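Local coordinates for protein separin (Saccharomyces cerevisiae, PDB 5U1T) that acts as a caspase-like cysteine protease that cleaves the MCD1/SCC1 subunit of cohesin at the onset of anaphase, allowing chromosomes to segregate, at residues Leu61-Met67 and Asp548-Leu552; Asn1464-Gly1470 and Ala1490-Gly1496; Ile355-Ile359 and Val397-Ala401. One frame throughout, in Å; residues are numbered along the deposited sequence.

Contact 1: residues Leu61-Met67 and Asp548-Leu552; sequences LLKSHHM and DKLHL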
loop_
_atom_site.group_PDB
_atom_site.type_symbol
_atom_site.label_atom_id
_atom_site.label_comp_id
_atom_site.label_asym_id
_atom_site.label_seq_id
_atom_site.Cartn_x
_atom_site.Cartn_y
_atom_site.Cartn_z
ATOM N N LEU A 61 -30.790 -31.653 -16.997
ATOM C CA LEU A 61 -29.354 -31.430 -17.015
ATOM C C LEU A 61 -28.996 -30.302 -17.961
ATOM O O LEU A 61 -28.254 -29.395 -17.598
ATOM C CB LEU A 61 -28.597 -32.692 -17.424
ATOM C CG LEU A 61 -27.102 -32.381 -17.387
ATOM C CD1 LEU A 61 -26.371 -33.280 -16.406
ATOM C CD2 LEU A 61 -26.464 -32.467 -18.786
ATOM N N LEU A 62 -29.530 -30.375 -19.171
ATOM C CA LEU A 62 -29.220 -29.436 -20.228
ATOM C C LEU A 62 -29.604 -28.025 -19.835
ATOM O O LEU A 62 -28.917 -27.060 -20.161
ATOM C CB LEU A 62 -29.935 -29.854 -21.512
ATOM C CG LEU A 62 -29.243 -31.056 -22.140
ATOM C CD1 LEU A 62 -29.997 -31.516 -23.365
ATOM C CD2 LEU A 62 -27.814 -30.692 -22.476
ATOM N N LYS A 63 -30.717 -27.925 -19.132
ATOM C CA LYS A 63 -31.235 -26.662 -18.675
ATOM C C LYS A 63 -30.335 -26.146 -17.582
ATOM O O LYS A 63 -30.058 -24.948 -17.496
ATOM C CB LYS A 63 -32.659 -26.833 -18.154
ATOM C CG LYS A 63 -33.367 -25.555 -17.862
ATOM C CD LYS A 63 -34.861 -25.758 -17.932
ATOM C CE LYS A 63 -35.394 -26.540 -16.725
ATOM N NZ LYS A 63 -35.603 -25.667 -15.533
ATOM N N SER A 64 -29.872 -27.059 -16.739
ATOM C CA SER A 64 -29.113 -26.650 -15.584
ATOM C C SER A 64 -27.720 -26.174 -15.970
ATOM O O SER A 64 -27.160 -25.311 -15.299
ATOM C CB SER A 64 -29.009 -27.780 -14.589
ATOM O OG SER A 64 -28.399 -27.311 -13.411
ATOM N N HIS A 65 -27.166 -26.733 -17.045
ATOM C CA HIS A 65 -25.805 -26.402 -17.443
ATOM C C HIS A 65 -25.786 -25.435 -18.607
ATOM O O HIS A 65 -24.807 -25.364 -19.324
ATOM C CB HIS A 65 -25.025 -27.667 -17.818
ATOM C CG HIS A 65 -24.914 -28.660 -16.703
ATOM N ND1 HIS A 65 -24.220 -29.845 -16.833
ATOM C CD2 HIS A 65 -25.404 -28.647 -15.439
ATOM C CE1 HIS A 65 -24.294 -30.521 -15.695
ATOM N NE2 HIS A 65 -24.999 -29.810 -14.832
ATOM N N HIS A 66 -26.905 -24.741 -18.807
ATOM C CA HIS A 66 -27.091 -23.774 -19.900
ATOM C C HIS A 66 -26.760 -24.272 -21.327
ATOM O O HIS A 66 -26.494 -23.476 -22.214
ATOM C CB HIS A 66 -26.272 -22.508 -19.588
ATOM C CG HIS A 66 -26.868 -21.663 -18.503
ATOM N ND1 HIS A 66 -26.947 -20.289 -18.587
ATOM C CD2 HIS A 66 -27.449 -22.003 -17.331
ATOM C CE1 HIS A 66 -27.547 -19.820 -17.507
ATOM N NE2 HIS A 66 -27.862 -20.842 -16.734
ATOM N N MET A 67 -26.802 -25.577 -21.551
ATOM C CA MET A 67 -26.472 -26.151 -22.852
ATOM C C MET A 67 -27.692 -26.176 -23.791
ATOM O O MET A 67 -28.291 -27.236 -24.025
ATOM C CB MET A 67 -25.931 -27.565 -22.658
ATOM C CG MET A 67 -24.564 -27.619 -22.059
ATOM S SD MET A 67 -23.397 -26.898 -23.233
ATOM C CE MET A 67 -22.873 -28.354 -24.128
ATOM N N ASP A 548 -17.507 -32.550 -16.813
ATOM C CA ASP A 548 -18.855 -32.793 -17.319
ATOM C C ASP A 548 -18.795 -32.652 -18.825
ATOM O O ASP A 548 -18.203 -31.700 -19.349
ATOM C CB ASP A 548 -19.883 -31.830 -16.720
ATOM C CG ASP A 548 -19.955 -31.926 -15.213
ATOM O OD1 ASP A 548 -18.903 -31.788 -14.558
ATOM O OD2 ASP A 548 -21.051 -32.156 -14.664
ATOM N N LYS A 549 -19.399 -33.606 -19.523
ATOM C CA LYS A 549 -19.367 -33.599 -20.976
ATOM C C LYS A 549 -20.173 -32.414 -21.516
ATOM O O LYS A 549 -19.708 -31.671 -22.383
ATOM C CB LYS A 549 -19.871 -34.939 -21.515
ATOM C CG LYS A 549 -18.881 -36.103 -21.256
ATOM C CD LYS A 549 -19.570 -37.494 -21.224
ATOM C CE LYS A 549 -20.085 -37.941 -22.607
ATOM N NZ LYS A 549 -20.668 -39.331 -22.592
ATOM N N LEU A 550 -21.345 -32.195 -20.946
ATOM C CA LEU A 550 -22.219 -31.125 -21.397
ATOM C C LEU A 550 -22.282 -30.003 -20.376
ATOM O O LEU A 550 -22.936 -30.137 -19.342
ATOM C CB LEU A 550 -23.624 -31.675 -21.666
ATOM C CG LEU A 550 -23.650 -32.871 -22.635
ATOM C CD1 LEU A 550 -25.063 -33.376 -22.858
ATOM C CD2 LEU A 550 -22.981 -32.527 -23.975
ATOM N N HIS A 551 -21.620 -28.892 -20.650
ATOM C CA HIS A 551 -21.718 -27.752 -19.755
ATOM C C HIS A 551 -21.323 -26.491 -20.481
ATOM O O HIS A 551 -20.345 -26.502 -21.213
ATOM C CB HIS A 551 -20.838 -27.964 -18.525
ATOM C CG HIS A 551 -21.338 -27.265 -17.297
ATOM N ND1 HIS A 551 -21.645 -25.922 -17.278
ATOM C CD2 HIS A 551 -21.596 -27.728 -16.054
ATOM C CE1 HIS A 551 -22.075 -25.587 -16.076
ATOM N NE2 HIS A 551 -22.053 -26.666 -15.315
ATOM N N LEU A 552 -22.074 -25.410 -20.303
ATOM C CA LEU A 552 -21.704 -24.135 -20.906
ATOM C C LEU A 552 -20.343 -23.699 -20.363
ATOM O O LEU A 552 -19.526 -23.105 -21.075
ATOM C CB LEU A 552 -22.746 -23.049 -20.637
ATOM C CG LEU A 552 -22.373 -21.673 -21.194
ATOM C CD1 LEU A 552 -22.342 -21.713 -22.697
ATOM C CD2 LEU A 552 -23.303 -20.582 -20.732
#
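His65 and Leu552 meet through the backbone, Leu552 N donating to His65 O at 2.9 Å, where the loop 548-552 passes the C-terminal end of helix 48-64. The His65 side chain makes a second bond with the same loop: ND1 gives its hydrogen to Leu550 O at 2.8 Å, with the acceptor in the ring plane. This side-chain bond fixes the ring's rotation, and the His551 ring lies against one face in an offset stack, centroids 4.2 Å apart and planes 15° from parallel. His65 CB meanwhile sits over the centre of the His551 ring, a CH-pi contact at 3.7 Å. A flat group that also donates in its plane suits this place. The helix ends in a turn consistent with a Schellman motif: His66 takes left-handed backbone angles (phi 52°), and Met67 N reaches back to Leu62 O. That turn lays Met67 along the loop, its bent chain bringing SD to 3.5 Å from His551 C and CE near Leu550 CD2. Leu550 CD1 packs on Leu62 CD2 of the helix at 3.9 Å. The His551 ring is held at both nitrogens, ND1 bonded to Leu553 N and NE2 to Glu501 of helix 501-509.

Contact 2: residues Asn1464-Gly1470 and Ala1490-Gly1496; sequences NLFVYIG and APSFLLG
Phe1466 O receives two donors from the neighbouring strand. Phe1493 N makes a hydrogen bond of 2.8 Å to it, nearly in line with the carbonyl, and Ser1492 CA adds a CA-H...O contact, 3.1 Å from Phe1466 O. On either side of it the ladder continues, Phe1466 N donating to Pro1491 O at 3.0 Å and Tyr1468 N to Phe1493 O at 3.1 Å. A proline fits as Pro1491 because that position needs to supply only its carbonyl to this ladder. The bonds join strands 1465-1469 and 1492-1494, parallel within 7°, the two strands of a beta-alpha-beta unit with helix 1480-1483 between them. They lie next to each other inside the mixed sheet of the caspase-like protease domain, strand 1412-1416 flanking one and strand 1524-1528 the other.

The face that carries Val1467 and Phe1493 is apolar. Val1467 CB meets Phe1493 CB at 4.1 Å, and Leu1465 CD1 comes obliquely to Phe1493 CE2, 3.6 Å away, the two side chains crossing at about a right angle. Leu1544 and Met1548 of helix 1534-1548 touch the Phe1493 side chain too. On the other face, Phe1466 has CG anti to the backbone N (chi1 176°), which swings its ring to the side of Ser1492, whose OG lies obliquely to it near CD2; the small Ser1492 turns its hydroxyl back to Ala1490 O, which accepts OG at 2.8 Å. Leu1494 and Leu1495 are each the centre of an inverse gamma turn, and the bond from Leu1495 N to Tyr1468 O is weak. Gly1496 then passes beside Gly1470, where a CB would probably come too close to Gly1470 O, which suits a glycine. The next residue is Cys1497, the active-site cysteine by similarity, and Gly1496 O is held by Asn1528 and Ser1499.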
loop_
_atom_site.group_PDB
_atom_site.type_symbol
_atom_site.label_atom_id
_atom_site.label_comp_id
_atom_site.label_asym_id
_atom_site.label_seq_id
_atom_site.Cartn_x
_atom_site.Cartn_y
_atom_site.Cartn_z
ATOM N N ASN A 1464 19.830 26.349 41.549
ATOM C CA ASN A 1464 21.193 26.814 41.335
ATOM C C ASN A 1464 22.141 25.626 41.261
ATOM O O ASN A 1464 23.225 25.701 40.681
ATOM C CB ASN A 1464 21.626 27.759 42.448
ATOM C CG ASN A 1464 20.865 29.060 42.431
ATOM O OD1 ASN A 1464 20.376 29.524 43.466
ATOM N ND2 ASN A 1464 20.746 29.655 41.248
ATOM N N LEU A 1465 21.716 24.526 41.871
ATOM C CA LEU A 1465 22.477 23.292 41.848
ATOM C C LEU A 1465 21.560 22.081 41.907
ATOM O O LEU A 1465 20.636 22.029 42.716
ATOM C CB LEU A 1465 23.457 23.251 43.010
ATOM C CG LEU A 1465 24.149 21.901 43.167
ATOM C CD1 LEU A 1465 24.997 21.612 41.944
ATOM C CD2 LEU A 1465 24.991 21.877 44.418
ATOM N N PHE A 1466 21.813 21.110 41.042
ATOM C CA PHE A 1466 21.104 19.845 41.101
ATOM C C PHE A 1466 22.060 18.699 41.410
ATOM O O PHE A 1466 23.010 18.475 40.666
ATOM C CB PHE A 1466 20.386 19.576 39.787
ATOM C CG PHE A 1466 19.721 18.245 39.743
ATOM C CD1 PHE A 1466 18.481 18.062 40.320
ATOM C CD2 PHE A 1466 20.339 17.166 39.144
ATOM C CE1 PHE A 1466 17.868 16.829 40.292
ATOM C CE2 PHE A 1466 19.732 15.930 39.114
ATOM C CZ PHE A 1466 18.495 15.761 39.681
ATOM N N VAL A 1467 21.833 17.971 42.501
ATOM C CA VAL A 1467 22.676 16.809 42.779
ATOM C C VAL A 1467 21.823 15.556 42.988
ATOM O O VAL A 1467 20.767 15.609 43.608
ATOM C CB VAL A 1467 23.622 17.055 43.988
ATOM C CG1 VAL A 1467 23.581 18.506 44.409
ATOM C CG2 VAL A 1467 23.324 16.122 45.150
ATOM N N TYR A 1468 22.284 14.438 42.424
ATOM C CA TYR A 1468 21.510 13.200 42.358
ATOM C C TYR A 1468 22.372 11.983 42.660
ATOM O O TYR A 1468 23.348 11.745 41.978
ATOM C CB TYR A 1468 20.877 13.056 40.972
ATOM C CG TYR A 1468 20.248 11.700 40.667
ATOM C CD1 TYR A 1468 20.999 10.660 40.122
ATOM C CD2 TYR A 1468 18.902 11.473 40.892
ATOM C CE1 TYR A 1468 20.424 9.428 39.829
ATOM C CE2 TYR A 1468 18.318 10.246 40.599
ATOM C CZ TYR A 1468 19.082 9.229 40.066
ATOM O OH TYR A 1468 18.495 8.015 39.778
ATOM N N ILE A 1469 21.990 11.203 43.666
ATOM C CA ILE A 1469 22.695 9.965 43.995
ATOM C C ILE A 1469 21.778 8.730 43.884
ATOM O O ILE A 1469 20.814 8.582 44.623
ATOM C CB ILE A 1469 23.297 10.031 45.420
ATOM C CG1 ILE A 1469 24.080 11.331 45.614
ATOM C CG2 ILE A 1469 24.169 8.819 45.697
ATOM C CD1 ILE A 1469 24.878 11.374 46.873
ATOM N N GLY A 1470 22.095 7.840 42.958
ATOM C CA GLY A 1470 21.302 6.647 42.728
ATOM C C GLY A 1470 21.670 6.177 41.339
ATOM O O GLY A 1470 22.575 6.758 40.741
ATOM N N ALA A 1490 19.995 23.285 35.736
ATOM C CA ALA A 1490 20.979 23.496 36.780
ATOM C C ALA A 1490 22.193 22.617 36.554
ATOM O O ALA A 1490 22.057 21.483 36.094
ATOM C CB ALA A 1490 20.370 23.215 38.157
ATOM N N PRO A 1491 23.380 23.146 36.883
ATOM C CA PRO A 1491 24.607 22.348 36.981
ATOM C C PRO A 1491 24.326 21.055 37.743
ATOM O O PRO A 1491 23.880 21.115 38.878
ATOM C CB PRO A 1491 25.556 23.266 37.758
ATOM C CG PRO A 1491 25.119 24.642 37.390
ATOM C CD PRO A 1491 23.614 24.565 37.216
ATOM N N SER A 1492 24.557 19.904 37.132
ATOM C CA SER A 1492 24.143 18.654 37.752
ATOM C C SER A 1492 25.298 17.737 38.161
ATOM O O SER A 1492 26.222 17.499 37.387
ATOM C CB SER A 1492 23.203 17.912 36.810
ATOM O OG SER A 1492 22.128 18.748 36.432
ATOM N N PHE A 1493 25.238 17.241 39.392
ATOM C CA PHE A 1493 26.129 16.177 39.845
ATOM C C PHE A 1493 25.420 14.815 39.733
ATOM O O PHE A 1493 24.828 14.334 40.698
ATOM C CB PHE A 1493 26.591 16.418 41.294
ATOM C CG PHE A 1493 27.557 17.562 41.452
ATOM C CD1 PHE A 1493 28.834 17.488 40.936
ATOM C CD2 PHE A 1493 27.197 18.706 42.129
ATOM C CE1 PHE A 1493 29.726 18.541 41.083
ATOM C CE2 PHE A 1493 28.094 19.761 42.279
ATOM C CZ PHE A 1493 29.354 19.676 41.753
ATOM N N LEU A 1494 25.464 14.210 38.552
ATOM C CA LEU A 1494 24.869 12.890 38.335
ATOM C C LEU A 1494 25.736 11.785 38.940
ATOM O O LEU A 1494 26.289 10.959 38.212
ATOM C CB LEU A 1494 24.678 12.626 36.829
ATOM C CG LEU A 1494 23.361 12.981 36.141
ATOM C CD1 LEU A 1494 23.087 14.451 36.226
ATOM C CD2 LEU A 1494 23.374 12.537 34.692
ATOM N N LEU A 1495 25.870 11.760 40.259
ATOM C CA LEU A 1495 26.810 10.831 40.899
ATOM C C LEU A 1495 26.263 9.400 41.037
ATOM O O LEU A 1495 26.131 8.891 42.151
ATOM C CB LEU A 1495 27.211 11.351 42.281
ATOM C CG LEU A 1495 27.419 12.861 42.433
ATOM C CD1 LEU A 1495 27.724 13.258 43.888
ATOM C CD2 LEU A 1495 28.517 13.329 41.508
ATOM N N GLY A 1496 25.960 8.748 39.917
ATOM C CA GLY A 1496 25.475 7.376 39.953
ATOM C C GLY A 1496 26.095 6.459 38.910
ATOM O O GLY A 1496 26.742 6.929 37.975
#

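Contact 3: residues Ile355-Ile359 and Val397-Ala401; sequences INSNI and VLFNA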
loop_
_atom_site.group_PDB
_atom_site.type_symbol
_atom_site.label_atom_id
_atom_site.label_comp_id
_atom_site.label_asym_id
_atom_site.label_seq_id
_atom_site.Cartn_x
_atom_site.Cartn_y
_atom_site.Cartn_z
ATOM N N ILE A 355 -58.534 4.185 -16.760
ATOM C CA ILE A 355 -58.433 3.170 -15.732
ATOM C C ILE A 355 -57.442 3.587 -14.665
ATOM O O ILE A 355 -57.748 3.587 -13.474
ATOM C CB ILE A 355 -57.981 1.840 -16.304
ATOM C CG1 ILE A 355 -58.947 1.342 -17.368
ATOM C CG2 ILE A 355 -57.882 0.831 -15.218
ATOM C CD1 ILE A 355 -58.341 0.218 -18.171
ATOM N N ASN A 356 -56.247 3.944 -15.109
ATOM C CA ASN A 356 -55.181 4.321 -14.194
ATOM C C ASN A 356 -55.593 5.447 -13.243
ATOM O O ASN A 356 -55.290 5.424 -12.045
ATOM C CB ASN A 356 -53.946 4.739 -14.984
ATOM C CG ASN A 356 -52.737 4.912 -14.100
ATOM O OD1 ASN A 356 -52.621 4.255 -13.067
ATOM N ND2 ASN A 356 -51.834 5.803 -14.489
ATOM N N SER A 357 -56.314 6.419 -13.787
ATOM C CA SER A 357 -56.694 7.607 -13.037
ATOM C C SER A 357 -57.724 7.309 -11.962
ATOM O O SER A 357 -57.845 8.050 -10.987
ATOM C CB SER A 357 -57.237 8.668 -13.987
ATOM O OG SER A 357 -56.367 8.833 -15.091
ATOM N N ASN A 358 -58.469 6.226 -12.141
ATOM C CA ASN A 358 -59.540 5.906 -11.217
ATOM C C ASN A 358 -59.313 4.626 -10.437
ATOM O O ASN A 358 -60.266 3.975 -10.021
ATOM C CB ASN A 358 -60.863 5.807 -11.968
ATOM C CG ASN A 358 -61.460 7.162 -12.275
ATOM O OD1 ASN A 358 -62.065 7.366 -13.327
ATOM N ND2 ASN A 358 -61.292 8.101 -11.351
ATOM N N ILE A 359 -58.056 4.258 -10.232
ATOM C CA ILE A 359 -57.776 3.066 -9.446
ATOM C C ILE A 359 -58.224 3.264 -8.003
ATOM O O ILE A 359 -58.898 2.405 -7.426
ATOM C CB ILE A 359 -56.297 2.708 -9.469
ATOM C CG1 ILE A 359 -55.836 2.479 -10.905
ATOM C CG2 ILE A 359 -56.054 1.473 -8.634
ATOM C CD1 ILE A 359 -54.353 2.269 -11.031
ATOM N N VAL A 397 -50.239 -0.141 -14.870
ATOM C CA VAL A 397 -51.540 -0.001 -14.228
ATOM C C VAL A 397 -51.775 -1.150 -13.248
ATOM O O VAL A 397 -52.241 -0.933 -12.131
ATOM C CB VAL A 397 -52.673 0.074 -15.269
ATOM C CG1 VAL A 397 -54.046 0.060 -14.595
ATOM C CG2 VAL A 397 -52.504 1.329 -16.099
ATOM N N LEU A 398 -51.417 -2.361 -13.654
ATOM C CA LEU A 398 -51.495 -3.511 -12.763
ATOM C C LEU A 398 -50.672 -3.270 -11.505
ATOM O O LEU A 398 -51.137 -3.544 -10.395
ATOM C CB LEU A 398 -51.022 -4.787 -13.471
ATOM C CG LEU A 398 -52.014 -5.485 -14.404
ATOM C CD1 LEU A 398 -51.311 -6.563 -15.188
ATOM C CD2 LEU A 398 -53.154 -6.066 -13.598
ATOM N N PHE A 399 -49.459 -2.745 -11.672
ATOM C CA PHE A 399 -48.598 -2.502 -10.526
ATOM C C PHE A 399 -49.206 -1.500 -9.559
ATOM O O PHE A 399 -49.105 -1.649 -8.341
ATOM C CB PHE A 399 -47.230 -1.996 -10.953
ATOM C CG PHE A 399 -46.423 -1.475 -9.809
ATOM C CD1 PHE A 399 -45.821 -2.352 -8.918
ATOM C CD2 PHE A 399 -46.294 -0.113 -9.593
ATOM C CE1 PHE A 399 -45.083 -1.879 -7.837
ATOM C CE2 PHE A 399 -45.561 0.365 -8.521
ATOM C CZ PHE A 399 -44.957 -0.522 -7.639
ATOM N N ASN A 400 -49.824 -0.467 -10.117
ATOM C CA ASN A 400 -50.425 0.586 -9.314
ATOM C C ASN A 400 -51.627 0.097 -8.525
ATOM O O ASN A 400 -51.835 0.501 -7.382
ATOM C CB ASN A 400 -50.839 1.760 -10.197
ATOM C CG ASN A 400 -49.654 2.475 -10.814
ATOM O OD1 ASN A 400 -48.519 2.393 -10.326
ATOM N ND2 ASN A 400 -49.918 3.195 -11.897
ATOM N N ALA A 401 -52.426 -0.762 -9.145
ATOM C CA ALA A 401 -53.491 -1.429 -8.421
ATOM C C ALA A 401 -52.881 -2.245 -7.279
ATOM O O ALA A 401 -53.378 -2.195 -6.154
ATOM C CB ALA A 401 -54.311 -2.313 -9.352
#
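The amides of Asn356 and Asn400 meet nearly coplanar, their planes 18° apart, although the two side chains approach obliquely. Asn400 ND2 donates to Asn356 OD1 at 3.1 Å, and the acceptor lies close to the plane of the Asn400 amide, while the donor is tilted 28° from the carbonyl plane of Asn356. Asn356 reaches across because its CG is anti to the backbone N (chi1 -170°), carrying the amide over toward helix 388-404. Beneath this polar pair the contact turns apolar. Val397 divides its two methyls between neighbours: CG2 lies against Asn356 CB at 3.9 Å, and CG1 meets Ile355 CG2 at 4.0 Å, the Ile355 and Val397 side chains crossing at about a right angle. The beta-branched shape thus serves two residues of helix 342-357 at once. Both helices belong to the helical domain, and helix 365-384, which lies between them in sequence, touches Ile355 and Val397 as well. Just past the end of helix 342-357, Ile359 crosses Asn400 at about a right angle, its CD1 3.6 Å from Asn400 CB, while its CG2 rests on Ala401 CA at 3.9 Å; the small alanine lets the isoleucine come near the helix backbone. Asn400 OD1 makes a hydrogen bond with the backbone of the chain of another protein. With an alanine at Asn356, OD1 is gone and Asn400 ND2 loses this partner, so the Asn400 amide would probably be less firmly oriented toward that chain.

Overall arrangement
Contacts 1 and 3 lie on one side of the chain's centre and contact 2 on the other. Contact 1 joins parts of the chain 481 residues apart, and contact 3, a local pairing of helices, is nested within the loop, mostly helical and without strands, that it closes; their centres are 43 Å apart and their nearest atoms about 25 Å. Contact 2 follows later in the sequence, in the protease domain, with its centre 89 Å from that of contact 1 and 95 Å from that of contact 3. Contact 2 alone runs up to the active-site Cys1497, assigned by similarity, whereas contact 3 is touched by the chain of another protein.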